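Local structure of putative glucoamylase (Bacteroides caccae ATCC 43185, 4QT9) at residues A[242-247]-A[256-261]; A[293-298]-A[328-333]; A[317-322]-A[336-341]. The protein is a putative glucoamylase that probably hydrolyses glycosidic bonds of an alpha-glucan, on an alpha/alpha toroid fold. One frame throughout, in Å; residues are numbered along the deposited sequence.

Contact 1 (A[242-247]-A[256-261]); sequences HKVEGI and TEAGPL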
loop_
_atom_site.group_PDB
_atom_site.type_symbol
_atom_site.label_atom_id
_atom_site.label_comp_id
_atom_site.label_asym_id
_atom_site.label_seq_id
_atom_site.Cartn_x
_atom_site.Cartn_y
_atom_site.Cartn_z
ATOM N N HIS A 242 -22.461 4.665 10.468
ATOM C CA HIS A 242 -22.624 3.815 11.655
ATOM C C HIS A 242 -21.515 4.131 12.659
ATOM O O HIS A 242 -20.477 4.691 12.296
ATOM C CB HIS A 242 -22.623 2.312 11.288
ATOM C CG HIS A 242 -21.364 1.873 10.621
ATOM N ND1 HIS A 242 -21.051 2.282 9.329
ATOM C CD2 HIS A 242 -20.353 1.114 11.096
ATOM C CE1 HIS A 242 -19.871 1.757 9.065
ATOM N NE2 HIS A 242 -19.417 1.030 10.085
ATOM N N LYS A 243 -21.738 3.763 13.912
ATOM C CA LYS A 243 -20.789 3.995 14.990
ATOM C C LYS A 243 -20.058 2.717 15.347
ATOM O O LYS A 243 -20.645 1.630 15.346
ATOM C CB LYS A 243 -21.508 4.554 16.221
ATOM C CG LYS A 243 -22.137 5.933 15.998
ATOM C CD LYS A 243 -21.245 7.082 16.467
ATOM C CE LYS A 243 -21.378 7.399 17.938
ATOM N NZ LYS A 243 -22.651 8.088 18.265
ATOM N N VAL A 244 -18.753 2.844 15.595
ATOM C CA VAL A 244 -17.863 1.759 16.006
ATOM C C VAL A 244 -17.002 2.350 17.111
ATOM O O VAL A 244 -16.404 3.403 16.895
ATOM C CB VAL A 244 -16.996 1.132 14.866
ATOM C CG1 VAL A 244 -16.242 -0.104 15.381
ATOM C CG2 VAL A 244 -17.822 0.771 13.636
ATOM N N GLU A 245 -16.985 1.725 18.311
ATOM C CA GLU A 245 -16.206 2.178 19.480
ATOM C C GLU A 245 -16.577 3.646 19.850
ATOM O O GLU A 245 -15.718 4.412 20.285
ATOM C CB GLU A 245 -14.674 2.031 19.219
ATOM C CG GLU A 245 -14.135 0.619 18.980
ATOM C CD GLU A 245 -14.262 -0.381 20.118
ATOM O OE1 GLU A 245 -13.923 -0.028 21.274
ATOM O OE2 GLU A 245 -14.698 -1.526 19.849
ATOM N N GLY A 246 -17.842 4.017 19.623
ATOM C CA GLY A 246 -18.380 5.354 19.878
ATOM C C GLY A 246 -17.944 6.399 18.869
ATOM O O GLY A 246 -18.192 7.588 19.071
ATOM N N ILE A 247 -17.307 5.963 17.746
ATOM C CA ILE A 247 -16.776 6.840 16.697
ATOM C C ILE A 247 -17.593 6.652 15.431
ATOM O O ILE A 247 -17.924 5.533 15.057
ATOM C CB ILE A 247 -15.249 6.595 16.475
ATOM C CG1 ILE A 247 -14.461 6.897 17.767
ATOM C CG2 ILE A 247 -14.691 7.436 15.292
ATOM C CD1 ILE A 247 -13.238 6.114 17.982
ATOM N N THR A 256 -17.539 -5.942 7.116
ATOM C CA THR A 256 -17.091 -5.544 8.448
ATOM C C THR A 256 -17.653 -4.168 8.856
ATOM O O THR A 256 -18.105 -3.403 7.993
ATOM C CB THR A 256 -15.546 -5.565 8.511
ATOM O OG1 THR A 256 -15.125 -5.210 9.826
ATOM C CG2 THR A 256 -14.875 -4.662 7.468
ATOM N N GLU A 257 -17.670 -3.872 10.187
ATOM C CA GLU A 257 -18.088 -2.561 10.683
ATOM C C GLU A 257 -16.906 -1.576 10.544
ATOM O O GLU A 257 -17.116 -0.376 10.441
ATOM C CB GLU A 257 -18.570 -2.627 12.157
ATOM C CG GLU A 257 -19.987 -3.112 12.399
ATOM C CD GLU A 257 -20.608 -2.640 13.716
ATOM O OE1 GLU A 257 -20.444 -3.325 14.757
ATOM O OE2 GLU A 257 -21.147 -1.506 13.722
ATOM N N ALA A 258 -15.665 -2.090 10.584
ATOM C CA ALA A 258 -14.416 -1.305 10.493
ATOM C C ALA A 258 -13.268 -2.220 10.066
ATOM O O ALA A 258 -12.898 -3.158 10.774
ATOM C CB ALA A 258 -14.107 -0.629 11.831
ATOM N N GLY A 259 -12.725 -1.972 8.898
ATOM C CA GLY A 259 -11.681 -2.842 8.370
ATOM C C GLY A 259 -10.323 -2.737 9.042
ATOM O O GLY A 259 -10.097 -1.876 9.909
ATOM N N PRO A 260 -9.381 -3.596 8.586
ATOM C CA PRO A 260 -7.987 -3.501 9.074
ATOM C C PRO A 260 -7.431 -2.134 8.668
ATOM O O PRO A 260 -7.843 -1.569 7.632
ATOM C CB PRO A 260 -7.284 -4.671 8.385
ATOM C CG PRO A 260 -8.095 -4.961 7.199
ATOM C CD PRO A 260 -9.514 -4.644 7.557
ATOM N N LEU A 261 -6.543 -1.574 9.503
ATOM C CA LEU A 261 -6.073 -0.207 9.308
ATOM C C LEU A 261 -5.379 0.054 7.942
ATOM O O LEU A 261 -5.460 1.191 7.477
ATOM C CB LEU A 261 -5.197 0.261 10.487
ATOM C CG LEU A 261 -5.184 1.784 10.759
ATOM C CD1 LEU A 261 -6.505 2.446 10.440
ATOM C CD2 LEU A 261 -4.753 2.086 12.168
#

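Contact 2 (A[293-298]-A[328-333]); sequences LVNRAY and HSPNEQ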
loop_
_atom_site.group_PDB
_atom_site.type_symbol
_atom_site.label_atom_id
_atom_site.label_comp_id
_atom_site.label_asym_id
_atom_site.label_seq_id
_atom_site.Cartn_x
_atom_site.Cartn_y
_atom_site.Cartn_z
ATOM N N LEU A 293 -8.862 6.091 14.607
ATOM C CA LEU A 293 -9.285 6.300 15.983
ATOM C C LEU A 293 -10.092 5.121 16.518
ATOM O O LEU A 293 -9.920 4.770 17.689
ATOM C CB LEU A 293 -10.002 7.620 16.163
ATOM C CG LEU A 293 -9.104 8.844 15.964
ATOM C CD1 LEU A 293 -9.929 10.115 15.943
ATOM C CD2 LEU A 293 -8.024 8.922 17.014
ATOM N N VAL A 294 -10.883 4.459 15.643
ATOM C CA VAL A 294 -11.641 3.248 15.982
ATOM C C VAL A 294 -10.649 2.126 16.367
ATOM O O VAL A 294 -10.842 1.452 17.370
ATOM C CB VAL A 294 -12.577 2.806 14.822
ATOM C CG1 VAL A 294 -12.988 1.338 14.954
ATOM C CG2 VAL A 294 -13.804 3.704 14.739
ATOM N N ASN A 295 -9.594 1.960 15.565
ATOM C CA ASN A 295 -8.549 0.952 15.751
ATOM C C ASN A 295 -7.880 1.113 17.107
ATOM O O ASN A 295 -7.774 0.147 17.854
ATOM C CB ASN A 295 -7.508 1.074 14.617
ATOM C CG ASN A 295 -6.747 -0.195 14.396
ATOM O OD1 ASN A 295 -5.831 -0.528 15.154
ATOM N ND2 ASN A 295 -7.190 -0.982 13.420
ATOM N N ARG A 296 -7.463 2.353 17.425
ATOM C CA ARG A 296 -6.809 2.751 18.665
ATOM C C ARG A 296 -7.772 2.559 19.859
ATOM O O ARG A 296 -7.368 1.989 20.879
ATOM C CB ARG A 296 -6.341 4.212 18.544
ATOM C CG ARG A 296 -5.710 4.775 19.819
ATOM C CD ARG A 296 -5.409 6.251 19.686
ATOM N NE ARG A 296 -4.882 6.816 20.922
ATOM C CZ ARG A 296 -5.637 7.371 21.865
ATOM N NH1 ARG A 296 -6.954 7.423 21.726
ATOM N NH2 ARG A 296 -5.083 7.856 22.962
ATOM N N ALA A 297 -9.037 3.002 19.715
ATOM C CA ALA A 297 -10.047 2.869 20.767
ATOM C C ALA A 297 -10.246 1.415 21.138
ATOM O O ALA A 297 -10.304 1.127 22.329
ATOM C CB ALA A 297 -11.368 3.485 20.325
ATOM N N TYR A 298 -10.309 0.491 20.142
ATOM C CA TYR A 298 -10.469 -0.946 20.404
ATOM C C TYR A 298 -9.288 -1.498 21.205
ATOM O O TYR A 298 -9.514 -2.257 22.150
ATOM C CB TYR A 298 -10.645 -1.773 19.100
ATOM C CG TYR A 298 -10.680 -3.267 19.358
ATOM C CD1 TYR A 298 -9.505 -4.013 19.414
ATOM C CD2 TYR A 298 -11.875 -3.914 19.648
ATOM C CE1 TYR A 298 -9.516 -5.357 19.788
ATOM C CE2 TYR A 298 -11.902 -5.265 20.000
ATOM C CZ TYR A 298 -10.720 -5.988 20.053
ATOM O OH TYR A 298 -10.747 -7.321 20.390
ATOM N N HIS A 328 -5.956 -9.140 10.862
ATOM C CA HIS A 328 -6.310 -8.543 12.160
ATOM C C HIS A 328 -7.055 -7.260 11.941
ATOM O O HIS A 328 -6.679 -6.487 11.058
ATOM C CB HIS A 328 -5.093 -8.277 13.053
ATOM C CG HIS A 328 -4.161 -9.434 13.187
ATOM N ND1 HIS A 328 -2.915 -9.422 12.584
ATOM C CD2 HIS A 328 -4.318 -10.604 13.848
ATOM C CE1 HIS A 328 -2.345 -10.571 12.915
ATOM N NE2 HIS A 328 -3.147 -11.316 13.673
ATOM N N SER A 329 -8.123 -7.048 12.719
ATOM C CA SER A 329 -8.910 -5.822 12.618
ATOM C C SER A 329 -9.492 -5.503 14.023
ATOM O O SER A 329 -9.410 -6.370 14.919
ATOM C CB SER A 329 -9.981 -5.940 11.527
ATOM O OG SER A 329 -11.194 -6.486 12.012
ATOM N N PRO A 330 -10.024 -4.252 14.265
ATOM C CA PRO A 330 -10.481 -3.915 15.623
ATOM C C PRO A 330 -11.854 -4.504 15.988
ATOM O O PRO A 330 -12.852 -3.783 16.085
ATOM C CB PRO A 330 -10.485 -2.385 15.607
ATOM C CG PRO A 330 -10.844 -2.036 14.202
ATOM C CD PRO A 330 -10.159 -3.078 13.356
ATOM N N ASN A 331 -11.885 -5.824 16.210
ATOM C CA ASN A 331 -13.028 -6.607 16.683
ATOM C C ASN A 331 -12.505 -7.914 17.319
ATOM O O ASN A 331 -11.479 -8.438 16.888
ATOM C CB ASN A 331 -14.070 -6.867 15.575
ATOM C CG ASN A 331 -13.624 -7.808 14.492
ATOM O OD1 ASN A 331 -13.497 -9.015 14.701
ATOM N ND2 ASN A 331 -13.456 -7.287 13.294
ATOM N N GLU A 332 -13.240 -8.445 18.294
ATOM C CA GLU A 332 -12.905 -9.622 19.084
ATOM C C GLU A 332 -12.725 -10.909 18.275
ATOM O O GLU A 332 -12.016 -11.806 18.742
ATOM C CB GLU A 332 -13.953 -9.846 20.189
ATOM C CG GLU A 332 -13.852 -8.793 21.273
ATOM C CD GLU A 332 -14.690 -9.057 22.505
ATOM O OE1 GLU A 332 -14.312 -9.952 23.296
ATOM O OE2 GLU A 332 -15.695 -8.335 22.706
ATOM N N GLN A 333 -13.315 -10.997 17.075
ATOM C CA GLN A 333 -13.169 -12.178 16.208
ATOM C C GLN A 333 -11.815 -12.182 15.459
ATOM O O GLN A 333 -11.223 -13.246 15.254
ATOM C CB GLN A 333 -14.331 -12.258 15.196
ATOM C CG GLN A 333 -15.673 -12.697 15.816
ATOM C CD GLN A 333 -16.258 -11.730 16.837
ATOM O OE1 GLN A 333 -16.363 -10.516 16.606
ATOM N NE2 GLN A 333 -16.647 -12.251 17.996
#

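Contact 3 (A[317-322]-A[336-341]); sequences TASYSV and KGVISP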
loop_
_atom_site.group_PDB
_atom_site.type_symbol
_atom_site.label_atom_id
_atom_site.label_comp_id
_atom_site.label_asym_id
_atom_site.label_seq_id
_atom_site.Cartn_x
_atom_site.Cartn_y
_atom_site.Cartn_z
ATOM N N THR A 317 -3.933 -4.693 11.993
ATOM C CA THR A 317 -4.029 -4.825 10.549
ATOM C C THR A 317 -3.591 -6.212 10.118
ATOM O O THR A 317 -2.997 -6.945 10.918
ATOM C CB THR A 317 -3.187 -3.742 9.870
ATOM O OG1 THR A 317 -3.690 -3.604 8.558
ATOM C CG2 THR A 317 -1.680 -4.077 9.857
ATOM N N ALA A 318 -3.811 -6.540 8.837
ATOM C CA ALA A 318 -3.373 -7.796 8.229
ATOM C C ALA A 318 -1.825 -7.910 8.302
ATOM O O ALA A 318 -1.126 -6.938 8.025
ATOM C CB ALA A 318 -3.843 -7.864 6.781
ATOM N N SER A 319 -1.309 -9.064 8.773
ATOM C CA SER A 319 0.132 -9.314 8.920
ATOM C C SER A 319 0.375 -10.738 9.367
ATOM O O SER A 319 -0.579 -11.470 9.657
ATOM C CB SER A 319 0.744 -8.362 9.959
ATOM O OG SER A 319 0.220 -8.582 11.265
ATOM N N TYR A 320 1.648 -11.115 9.491
ATOM C CA TYR A 320 1.987 -12.386 10.123
ATOM C C TYR A 320 1.297 -12.460 11.447
ATOM O O TYR A 320 1.086 -11.422 12.101
ATOM C CB TYR A 320 3.502 -12.506 10.337
ATOM C CG TYR A 320 4.280 -12.859 9.088
ATOM C CD1 TYR A 320 3.903 -13.936 8.286
ATOM C CD2 TYR A 320 5.457 -12.179 8.758
ATOM C CE1 TYR A 320 4.639 -14.288 7.148
ATOM C CE2 TYR A 320 6.224 -12.549 7.646
ATOM C CZ TYR A 320 5.813 -13.611 6.852
ATOM O OH TYR A 320 6.567 -13.996 5.781
ATOM N N SER A 321 0.904 -13.665 11.844
ATOM C CA SER A 321 0.238 -13.860 13.122
ATOM C C SER A 321 0.862 -15.047 13.823
ATOM O O SER A 321 1.615 -15.793 13.183
ATOM C CB SER A 321 -1.260 -14.053 12.926
ATOM O OG SER A 321 -1.974 -13.940 14.147
ATOM N N VAL A 322 0.568 -15.221 15.135
ATOM C CA VAL A 322 1.096 -16.316 15.964
ATOM C C VAL A 322 0.929 -17.675 15.237
ATOM O O VAL A 322 1.894 -18.433 15.159
ATOM C CB VAL A 322 0.463 -16.348 17.381
ATOM C CG1 VAL A 322 1.203 -17.336 18.284
ATOM C CG2 VAL A 322 0.453 -14.963 18.023
ATOM N N LYS A 336 -6.100 -11.104 17.631
ATOM C CA LYS A 336 -5.368 -12.305 18.058
ATOM C C LYS A 336 -4.260 -11.990 19.046
ATOM O O LYS A 336 -3.443 -12.864 19.333
ATOM C CB LYS A 336 -4.772 -13.049 16.838
ATOM C CG LYS A 336 -5.781 -13.461 15.758
ATOM C CD LYS A 336 -6.627 -14.661 16.168
ATOM C CE LYS A 336 -7.253 -15.340 14.978
ATOM N NZ LYS A 336 -8.435 -14.599 14.471
ATOM N N GLY A 337 -4.218 -10.759 19.549
ATOM C CA GLY A 337 -3.176 -10.334 20.486
ATOM C C GLY A 337 -1.921 -9.884 19.791
ATOM O O GLY A 337 -0.861 -9.749 20.407
ATOM N N VAL A 338 -2.046 -9.618 18.503
ATOM C CA VAL A 338 -0.918 -9.262 17.652
ATOM C C VAL A 338 -0.984 -7.791 17.250
ATOM O O VAL A 338 -1.988 -7.344 16.686
ATOM C CB VAL A 338 -0.865 -10.194 16.413
ATOM C CG1 VAL A 338 0.178 -9.732 15.424
ATOM C CG2 VAL A 338 -0.634 -11.652 16.822
ATOM N N ILE A 339 0.111 -7.053 17.530
ATOM C CA ILE A 339 0.269 -5.648 17.145
ATOM C C ILE A 339 1.158 -5.667 15.921
ATOM O O ILE A 339 2.107 -6.435 15.901
ATOM C CB ILE A 339 0.850 -4.755 18.306
ATOM C CG1 ILE A 339 -0.112 -4.655 19.535
ATOM C CG2 ILE A 339 1.297 -3.355 17.821
ATOM C CD1 ILE A 339 -1.571 -3.995 19.301
ATOM N N SER A 340 0.818 -4.882 14.891
ATOM C CA SER A 340 1.590 -4.733 13.669
ATOM C C SER A 340 2.026 -3.275 13.580
ATOM O O SER A 340 1.162 -2.417 13.427
ATOM C CB SER A 340 0.773 -5.152 12.449
ATOM O OG SER A 340 0.140 -6.402 12.674
ATOM N N PRO A 341 3.350 -2.970 13.749
ATOM C CA PRO A 341 3.813 -1.561 13.717
ATOM C C PRO A 341 3.354 -0.741 12.502
ATOM O O PRO A 341 3.103 0.450 12.651
ATOM C CB PRO A 341 5.341 -1.700 13.739
ATOM C CG PRO A 341 5.585 -2.974 14.476
ATOM C CD PRO A 341 4.480 -3.893 14.011
HETATM O O HOH W 1 -2.172 -6.441 14.092
#

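Contact 1 (A[242-247]-A[256-261])
At one edge of the His-242 imidazole, in the plane of the ring, sits the backbone carbonyl oxygen of Glu-257, while the carboxylate of the same glutamate is turned 33° from the ring plane. The contact joins the end of a beta hairpin, strands 239-244 and 247-251 connected by a type I' turn from Val-244 to Ile-247, to the loop that follows the second strand. It is a surface contact of this protein, whose fold is an alpha/alpha toroid. Its one cross-segment hydrogen bond runs from NE2 of His-242 to O of Glu-257, 2.7 Å long and nearly straight at 171°. The donor lies in the carbonyl plane on a lone pair of the oxygen. ND1 on the other side of the ring is bonded to the carbonyl of Ser-240, so both nitrogens are engaged and the ring is held against rotation. Since a carbonyl can only accept, this would favour a doubly protonated ring, with the Glu-257 carboxylate close by. The ring gets there because CG of His-242 stands between the backbone N and the carbonyl carbon (chi1 60°).

Val-244 packs beside this bond: its CG2 lies 3.5 Å from the bonded O of Glu-257 and 3.8 Å from CB of Glu-257. An apolar pair forms where CG1 of Val-244 reaches CB of Ala-258 at 4.2 Å. Val-244 also rests on Val-294 of helix 284-301, which seats the hairpin end against that helix. Within the loop, the amide N of Ala-258 donates to OG1 of Thr-256 over 3.3 Å, closing an ST turn next to the bonded carbonyl. Extended beyond CG, the Glu-257 side chain slants across His-242 and Val-244, with OE2 of Glu-257 3.8 Å from CD2 of His-242 and 3.6 Å from O of Lys-243.

Contact 2 (A[293-298]-A[328-333])
An inverse gamma turn centred on Pro-330 is packed against helix 284-301, with the proline side chain wedged among Val-294, Asn-295 and Tyr-298. The turn is closed by the amide N of Asn-331, which donates to O of Ser-329 over 2.8 Å. CB of Pro-330 meets CB of Tyr-298 at 3.5 Å. Farther round the pyrrolidine, CD of Pro-330 lies 3.6 Å from ND2 of Asn-295 and CG of Pro-330 lies 4.1 Å from CG1 of Val-294; both of these side chains cross the proline at about a right angle.

In this alpha/alpha toroid protein, the loop after strand 324-327 packs here on helix 284-301. Asn-295 has both amide atoms bonded elsewhere, OD1 to N of Leu-316, and its ND2 meets the proline by packing alone. Tyr-298 carries the larger part of the contact. With CG anti to the backbone N (chi1 175°), its ring reaches out from the helix and takes the peptide between Pro-330 and Asn-331 on one face: N of Asn-331 stands 3.8 Å above the ring centre, and C of Pro-330 stands 3.7 Å above the plane, offset toward the rim. At the far end of the ring, OH of Tyr-298 touches CA of Glu-332 at 3.4 Å and CG of Glu-332 at 3.5 Å, while its hydrogen-bonding partner is the carboxylate of Asp-335. The loop is further secured by Asp-334, whose OD2 binds ND2 of Asn-331, and by Lys-304, whose NZ donates to O of Glu-332.

Contact 3 (A[317-322]-A[336-341])
Hydroxyl chemistry joins Ser-319, in strand 318-321, to Ser-340 in the loop leading to helix 341-345: their OG atoms are hydrogen-bonded at 2.6 Å. Ser-319 holds its OG between its own backbone N and carbonyl carbon (chi1 64°), facing the loop.

Water 1 supplies a second, bridging layer. It accepts from N of Thr-317 over 3.2 Å, is hydrogen-bonded to OG of Ser-340 at 2.7 Å, and lies 2.8 Å from O of Val-338, to which it can donate.

Packing contacts complete the interface. CG2 of Thr-317 lies on CB of Ser-340 at 3.7 Å. Just past the strand, CG2 of Val-338 meets CG2 of Val-322 as an apolar pair, also at 3.7 Å, and comes 3.8 Å from OG of Ser-321, a hydroxyl whose hydrogen-bonding partner is His-328. CG1 of Val-338 approaches O of Tyr-320.

In this buried interface two partners, a hydroxyl and a water, would hold the Ser-340 hydroxyl in place. Either serine could be the donor, and a change in one bond would probably be felt in the other, while the water lets a loop carbonyl and the amide of Thr-317 share one partner.

In the fold
Contact 1 closes before the others open; contacts 2 and 3 then alternate along the chain, in the order 293-298, 317-322, 328-333, 336-341. The centres of contacts 1 and 2 lie about 7 Å apart, those of 2 and 3 about 12 Å, and those of 1 and 3 about 18 Å. Helix 284-301 carries one side of contact 2 and also backs the hairpin of contact 1. His-328 joins contacts 2 and 3 by probable hydrogen bonds between its ring nitrogens and Ser-321 and Thr-317. The three contacts thus touch one another, joining two hairpins, helix 284-301 and the loop before helix 341-345; contact 2 shares a side of the toroid protein with each of its neighbours.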